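KLLA0B12012p (Kluyveromyces lactis, PDB 6Y3P) probably binds ATP and a metal ion through this C-terminal ATP-grasp domain of the tubulin-tyrosine ligase family, and is a direct partner of the Dcp2 mRNA decapping enzyme. Local coordinates at residues A8-T13 with R26-H31; N203-S208 with R213-R218. One frame throughout, in Å; residues are numbered along the deposited sequence.

Contact 1 (A8-T13 with R26-H31); sequences AQIVLT and RSFRKH. With SO4 (sulfate ion), chain B.
Ile10 sets its branch methyl CG2 squarely over one face of the Phe28 ring. CG2 lies 3.7 Å from the ring centroid and only 12° off the ring normal, a CH-pi contact in which the methyl meets the ring near its middle rather than at its rim. With CG2 anti to the backbone N of Ile10 and CG1 beside it (chi1 -74°), the two branches diverge; CD1, at the end of the longer one, reaches the Phe28 CD1 atom at 3.9 Å. The two side chains cross obliquely. Leu12, two residues further along the strand, approaches differently: its CD1 comes to the edge of the same ring, near the ring plane, 4.2 Å from Phe28 CE2. The aromatic side chain is thus met over a face by one strand residue and at its edge by another, both pointing from strand 8-12 toward helix 21-31. A leucine here has no ring face, which would probably leave Ile10 CG2 without its CH-pi partner and Leu12 CD1 without the edge it meets. Val371 of helix 357-375 also touches the Phe28 side chain, so a second helix helps to cover it. Two residues before Phe28 on the helix, Arg26 binds a sulfate ion, probably from the crystallisation liquor, with the sulfur at the guanidinium edge and in its plane. NH1 of Arg26 donates to sulfate O2 at 2.8 Å, and the remaining bonds, from NH1 and NH2, are weak. Arg26 NH2 also forms a salt bridge with Asp364. No hydrogen bond links the two segments: this first strand-helix step of the beta-alpha-beta unit 8-12, 21-31, 37-38 is joined by buried hydrocarbon and aromatic surface, while Arg26 takes no part in the joint.

Contact 2 (N203-S208 with R213-R218); sequences NPLLLS and RKFHIR
Arg213 meets the loop 203-208 through its backbone: its carbonyl carbon is near Leu206 CD2, and its O accepts a 2.7 Å hydrogen bond from water 2. That water also donates to Leu205 O and accepts from Leu207 N at 2.8 Å, so one molecule ties three backbone groups of the two segments together. At Lys214 the contact passes to the aliphatic root of the side chain. Its CB lies 4.0 Å from Pro204 CB and 4.1 Å from Leu206 CD2, while the rest of the chain leads away from the loop, carrying the amino group with it. Leu206 brings CD2 to this position with its CG anti to the carbonyl carbon (chi1 -57°), and the same methyl is close to Lys214 N.

Phe215 N donates to water 1 at 2.8 Å; this water lies 2.7 Å from Leu205 O and probably donates to it, although other acceptors are in its reach. The Phe215 ring has its CG between the backbone N and the carbonyl carbon (chi1 71°), a setting that swings CE1 up to the loop. Leu207 CD1 reaches CE1 of Phe215 at 3.9 Å from an oblique direction; Leu205 CD2 approaches the same atom at 4.2 Å, its side chain running alongside the ring and pointing the same way. Water 2 lies in the ring plane at its edge. No direct hydrogen bond joins the segments, and the two waters bridge them instead. Phe215 belongs to strand 215-224, flanked in its antiparallel sheet by strands 228-239 and 326-335. Phe215 packs on Ala237 and Phe239 of the first and on Val335 of the second, and Leu205 also touches Val335, so the loop following strand 194-200 packs beside the first residues of strand 215-224 and against the end of strand 326-335.

Overall arrangement
Contacts 1 and 2 lie in separate parts of the chain and follow one another in sequence, with centres 38 Å apart and nearest atoms about 18 Å apart. Contact 1 is peripheral, its centre about 26 Å from the centre of the chain, and belongs to the parallel sheet near the N-terminus. Contact 2, about 17 Å from that centre, leads into the large antiparallel sheet of this ATP-grasp domain. One is an apolar strand-helix interface with no hydrogen bond across it, the other a loop and strand bridged by two waters. The sulfate belongs to contact 1 alone, and gives no evidence for the position of a nucleotide.

Contact 1 (A8-T13 with R26-H31)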
loop_
_atom_site.group_PDB
_atom_site.type_symbol
_atom_site.label_atom_id
_atom_site.label_comp_id
_atom_site.label_asym_id
_atom_site.label_seq_id
_atom_site.Cartn_x
_atom_site.Cartn_y
_atom_site.Cartn_z
ATOM N N ALA A 8 25.774 21.503 0.971
ATOM C CA ALA A 8 24.468 20.942 0.687
ATOM C C ALA A 8 24.039 21.142 -0.771
ATOM O O ALA A 8 24.414 22.134 -1.409
ATOM C CB ALA A 8 23.464 21.571 1.623
ATOM N N GLN A 9 23.235 20.185 -1.281
ATOM C CA GLN A 9 22.724 20.129 -2.650
ATOM C C GLN A 9 21.429 19.287 -2.705
ATOM O O GLN A 9 21.334 18.286 -2.003
ATOM C CB GLN A 9 23.823 19.511 -3.522
ATOM C CG GLN A 9 23.543 19.439 -5.002
ATOM C CD GLN A 9 24.795 19.008 -5.709
ATOM O OE1 GLN A 9 25.416 17.983 -5.377
ATOM N NE2 GLN A 9 25.206 19.809 -6.683
ATOM N N ILE A 10 20.432 19.717 -3.518
ATOM C CA ILE A 10 19.148 19.039 -3.748
ATOM C C ILE A 10 19.011 18.836 -5.258
ATOM O O ILE A 10 19.074 19.809 -5.995
ATOM C CB ILE A 10 17.915 19.786 -3.126
ATOM C CG1 ILE A 10 17.864 19.627 -1.594
ATOM C CG2 ILE A 10 16.577 19.289 -3.733
ATOM C CD1 ILE A 10 17.056 20.727 -0.850
ATOM N N VAL A 11 18.798 17.579 -5.704
ATOM C CA VAL A 11 18.649 17.189 -7.115
ATOM C C VAL A 11 17.212 16.683 -7.351
ATOM O O VAL A 11 16.795 15.702 -6.738
ATOM C CB VAL A 11 19.712 16.133 -7.561
ATOM C CG1 VAL A 11 19.571 15.792 -9.038
ATOM C CG2 VAL A 11 21.138 16.584 -7.250
ATOM N N LEU A 12 16.467 17.352 -8.230
ATOM C CA LEU A 12 15.078 17.016 -8.570
ATOM C C LEU A 12 15.021 16.653 -10.049
ATOM O O LEU A 12 14.909 17.541 -10.882
ATOM C CB LEU A 12 14.169 18.219 -8.245
ATOM C CG LEU A 12 12.635 18.043 -8.310
ATOM C CD1 LEU A 12 12.149 16.886 -7.420
ATOM C CD2 LEU A 12 11.938 19.343 -7.898
ATOM N N THR A 13 15.153 15.352 -10.363
ATOM C CA THR A 13 15.204 14.800 -11.734
ATOM C C THR A 13 13.828 14.421 -12.300
ATOM O O THR A 13 13.726 13.919 -13.425
ATOM C CB THR A 13 16.190 13.624 -11.819
ATOM O OG1 THR A 13 15.754 12.574 -10.955
ATOM C CG2 THR A 13 17.614 14.039 -11.492
ATOM N N ARG A 26 8.249 24.296 -4.101
ATOM C CA ARG A 26 7.756 25.246 -3.085
ATOM C C ARG A 26 8.233 24.813 -1.688
ATOM O O ARG A 26 8.725 25.634 -0.910
ATOM C CB ARG A 26 6.226 25.358 -3.124
ATOM C CG ARG A 26 5.712 25.960 -4.439
ATOM C CD ARG A 26 4.215 26.250 -4.391
ATOM N NE ARG A 26 3.380 25.043 -4.479
ATOM C CZ ARG A 26 2.958 24.492 -5.619
ATOM N NH1 ARG A 26 3.314 25.009 -6.791
ATOM N NH2 ARG A 26 2.191 23.407 -5.593
ATOM N N SER A 27 8.149 23.508 -1.422
ATOM C CA SER A 27 8.566 22.889 -0.183
ATOM C C SER A 27 10.096 22.969 0.011
ATOM O O SER A 27 10.539 23.274 1.118
ATOM C CB SER A 27 8.070 21.455 -0.138
ATOM O OG SER A 27 8.165 21.001 1.193
ATOM N N PHE A 28 10.899 22.720 -1.058
ATOM C CA PHE A 28 12.362 22.842 -0.978
ATOM C C PHE A 28 12.763 24.306 -0.725
ATOM O O PHE A 28 13.628 24.557 0.117
ATOM C CB PHE A 28 13.081 22.280 -2.235
ATOM C CG PHE A 28 13.080 20.768 -2.361
ATOM C CD1 PHE A 28 13.276 19.954 -1.243
ATOM C CD2 PHE A 28 12.937 20.156 -3.603
ATOM C CE1 PHE A 28 13.273 18.555 -1.359
ATOM C CE2 PHE A 28 12.922 18.755 -3.716
ATOM C CZ PHE A 28 13.084 17.964 -2.592
ATOM N N ARG A 29 12.084 25.256 -1.408
ATOM C CA ARG A 29 12.279 26.706 -1.284
ATOM C C ARG A 29 12.016 27.189 0.147
ATOM O O ARG A 29 12.836 27.919 0.721
ATOM C CB ARG A 29 11.322 27.455 -2.246
ATOM C CG ARG A 29 12.002 28.243 -3.367
ATOM C CD ARG A 29 12.454 29.647 -2.958
ATOM N NE ARG A 29 11.349 30.611 -2.888
ATOM C CZ ARG A 29 11.497 31.919 -2.678
ATOM N NH1 ARG A 29 12.709 32.442 -2.525
ATOM N NH2 ARG A 29 10.435 32.711 -2.625
ATOM N N LYS A 30 10.868 26.775 0.713
ATOM C CA LYS A 30 10.382 27.175 2.030
ATOM C C LYS A 30 11.185 26.623 3.215
ATOM O O LYS A 30 11.541 27.397 4.108
ATOM C CB LYS A 30 8.901 26.808 2.163
ATOM C CG LYS A 30 8.173 27.477 3.322
ATOM C CD LYS A 30 6.816 26.834 3.609
ATOM C CE LYS A 30 5.694 27.445 2.807
ATOM N NZ LYS A 30 4.377 26.863 3.177
ATOM N N HIS A 31 11.453 25.305 3.243
ATOM C CA HIS A 31 12.095 24.668 4.393
ATOM C C HIS A 31 13.597 24.447 4.258
ATOM O O HIS A 31 14.253 24.144 5.261
ATOM C CB HIS A 31 11.381 23.356 4.758
ATOM C CG HIS A 31 9.914 23.524 4.947
ATOM N ND1 HIS A 31 9.403 24.346 5.938
ATOM C CD2 HIS A 31 8.887 22.980 4.259
ATOM C CE1 HIS A 31 8.091 24.284 5.815
ATOM N NE2 HIS A 31 7.732 23.476 4.820
HETATM S S SO4 B . 1.549 23.314 -9.298
HETATM O O1 SO4 B . 1.250 22.106 -8.515
HETATM O O2 SO4 B . 1.193 24.499 -8.524
HETATM O O3 SO4 B . 0.793 23.305 -10.545
HETATM O O4 SO4 B . 2.963 23.371 -9.629
#

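Contact 2 (N203-S208 with R213-R218)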
loop_
_atom_site.group_PDB
_atom_site.type_symbol
_atom_site.label_atom_id
_atom_site.label_comp_id
_atom_site.label_asym_id
_atom_site.label_seq_id
_atom_site.Cartn_x
_atom_site.Cartn_y
_atom_site.Cartn_z
ATOM N N ASN A 203 -18.667 -7.717 2.826
ATOM C CA ASN A 203 -19.152 -6.721 3.766
ATOM C C ASN A 203 -18.635 -5.260 3.457
ATOM O O ASN A 203 -18.270 -4.607 4.418
ATOM C CB ASN A 203 -18.454 -7.197 5.086
ATOM C CG ASN A 203 -19.175 -6.940 6.359
ATOM O OD1 ASN A 203 -20.407 -6.901 6.424
ATOM N ND2 ASN A 203 -18.412 -6.862 7.424
ATOM N N PRO A 204 -18.494 -4.691 2.241
ATOM C CA PRO A 204 -17.920 -3.332 2.165
ATOM C C PRO A 204 -18.800 -2.233 2.761
ATOM O O PRO A 204 -20.003 -2.359 2.709
ATOM C CB PRO A 204 -17.695 -3.133 0.653
ATOM C CG PRO A 204 -18.755 -3.903 0.041
ATOM C CD PRO A 204 -18.850 -5.163 0.892
ATOM N N LEU A 205 -18.202 -1.192 3.343
ATOM C CA LEU A 205 -18.920 -0.046 3.902
ATOM C C LEU A 205 -19.523 0.725 2.724
ATOM O O LEU A 205 -18.809 1.119 1.789
ATOM C CB LEU A 205 -17.963 0.860 4.711
ATOM C CG LEU A 205 -18.523 2.161 5.294
ATOM C CD1 LEU A 205 -19.728 1.911 6.199
ATOM C CD2 LEU A 205 -17.429 2.929 6.037
ATOM N N LEU A 206 -20.851 0.843 2.750
ATOM C CA LEU A 206 -21.668 1.496 1.719
ATOM C C LEU A 206 -22.307 2.729 2.298
ATOM O O LEU A 206 -23.041 2.630 3.281
ATOM C CB LEU A 206 -22.716 0.525 1.138
ATOM C CG LEU A 206 -22.091 -0.750 0.543
ATOM C CD1 LEU A 206 -23.168 -1.792 0.215
ATOM C CD2 LEU A 206 -21.156 -0.424 -0.642
ATOM N N LEU A 207 -21.966 3.880 1.721
ATOM C CA LEU A 207 -22.374 5.207 2.165
ATOM C C LEU A 207 -23.432 5.744 1.281
ATOM O O LEU A 207 -23.363 5.528 0.073
ATOM C CB LEU A 207 -21.159 6.184 2.189
ATOM C CG LEU A 207 -19.970 5.763 3.105
ATOM C CD1 LEU A 207 -18.786 6.721 2.963
ATOM C CD2 LEU A 207 -20.415 5.629 4.573
ATOM N N SER A 208 -24.408 6.451 1.877
ATOM C CA SER A 208 -25.558 7.066 1.202
ATOM C C SER A 208 -25.059 8.034 0.119
ATOM O O SER A 208 -25.339 7.839 -1.057
ATOM C CB SER A 208 -26.423 7.802 2.227
ATOM O OG SER A 208 -27.267 8.802 1.674
ATOM N N ARG A 213 -21.712 2.984 -3.764
ATOM C CA ARG A 213 -20.480 2.625 -4.445
ATOM C C ARG A 213 -19.450 2.384 -3.339
ATOM O O ARG A 213 -19.362 3.181 -2.392
ATOM C CB ARG A 213 -20.039 3.780 -5.361
ATOM C CG ARG A 213 -20.961 4.003 -6.574
ATOM C CD ARG A 213 -20.840 5.414 -7.128
ATOM N NE ARG A 213 -19.563 5.640 -7.799
ATOM C CZ ARG A 213 -18.702 6.614 -7.511
ATOM N NH1 ARG A 213 -18.970 7.484 -6.544
ATOM N NH2 ARG A 213 -17.566 6.725 -8.187
ATOM N N LYS A 214 -18.726 1.257 -3.417
ATOM C CA LYS A 214 -17.719 0.906 -2.413
ATOM C C LYS A 214 -16.442 1.716 -2.626
ATOM O O LYS A 214 -16.243 2.296 -3.693
ATOM C CB LYS A 214 -17.427 -0.613 -2.415
ATOM C CG LYS A 214 -16.592 -1.097 -3.586
ATOM C CD LYS A 214 -15.857 -2.403 -3.275
ATOM C CE LYS A 214 -15.349 -3.111 -4.524
ATOM N NZ LYS A 214 -14.339 -2.308 -5.283
ATOM N N PHE A 215 -15.559 1.738 -1.619
ATOM C CA PHE A 215 -14.308 2.478 -1.754
ATOM C C PHE A 215 -13.185 1.827 -1.025
ATOM O O PHE A 215 -13.391 1.017 -0.106
ATOM C CB PHE A 215 -14.479 3.939 -1.252
ATOM C CG PHE A 215 -14.630 4.111 0.252
ATOM C CD1 PHE A 215 -15.867 3.941 0.870
ATOM C CD2 PHE A 215 -13.538 4.461 1.045
ATOM C CE1 PHE A 215 -15.995 4.069 2.258
ATOM C CE2 PHE A 215 -13.670 4.608 2.420
ATOM C CZ PHE A 215 -14.893 4.409 3.023
ATOM N N HIS A 216 -11.985 2.195 -1.443
ATOM C CA HIS A 216 -10.807 1.808 -0.705
ATOM C C HIS A 216 -10.116 3.095 -0.276
ATOM O O HIS A 216 -10.427 4.188 -0.793
ATOM C CB HIS A 216 -9.908 0.775 -1.415
ATOM C CG HIS A 216 -9.301 1.216 -2.708
ATOM N ND1 HIS A 216 -7.959 1.549 -2.796
ATOM C CD2 HIS A 216 -9.854 1.295 -3.940
ATOM C CE1 HIS A 216 -7.741 1.818 -4.073
ATOM N NE2 HIS A 216 -8.858 1.710 -4.797
ATOM N N ILE A 217 -9.271 2.990 0.757
ATOM C CA ILE A 217 -8.532 4.104 1.312
ATOM C C ILE A 217 -7.093 4.026 0.792
ATOM O O ILE A 217 -6.440 2.982 0.858
ATOM C CB ILE A 217 -8.573 4.203 2.865
ATOM C CG1 ILE A 217 -10.021 4.367 3.375
ATOM C CG2 ILE A 217 -7.681 5.364 3.352
ATOM C CD1 ILE A 217 -10.204 4.342 4.884
ATOM N N ARG A 218 -6.611 5.140 0.272
ATOM C CA ARG A 218 -5.221 5.301 -0.112
ATOM C C ARG A 218 -4.621 6.175 1.006
ATOM O O ARG A 218 -5.000 7.340 1.173
ATOM C CB ARG A 218 -5.087 5.976 -1.495
ATOM C CG ARG A 218 -3.632 6.308 -1.916
ATOM C CD ARG A 218 -2.732 5.093 -1.803
ATOM N NE ARG A 218 -1.933 4.839 -3.001
ATOM C CZ ARG A 218 -2.376 4.250 -4.108
ATOM N NH1 ARG A 218 -1.553 4.038 -5.128
ATOM N NH2 ARG A 218 -3.653 3.897 -4.215
HETATM O O HOH W 1 -16.207 0.843 0.978
HETATM O O HOH W 2 -19.546 3.667 0.269
#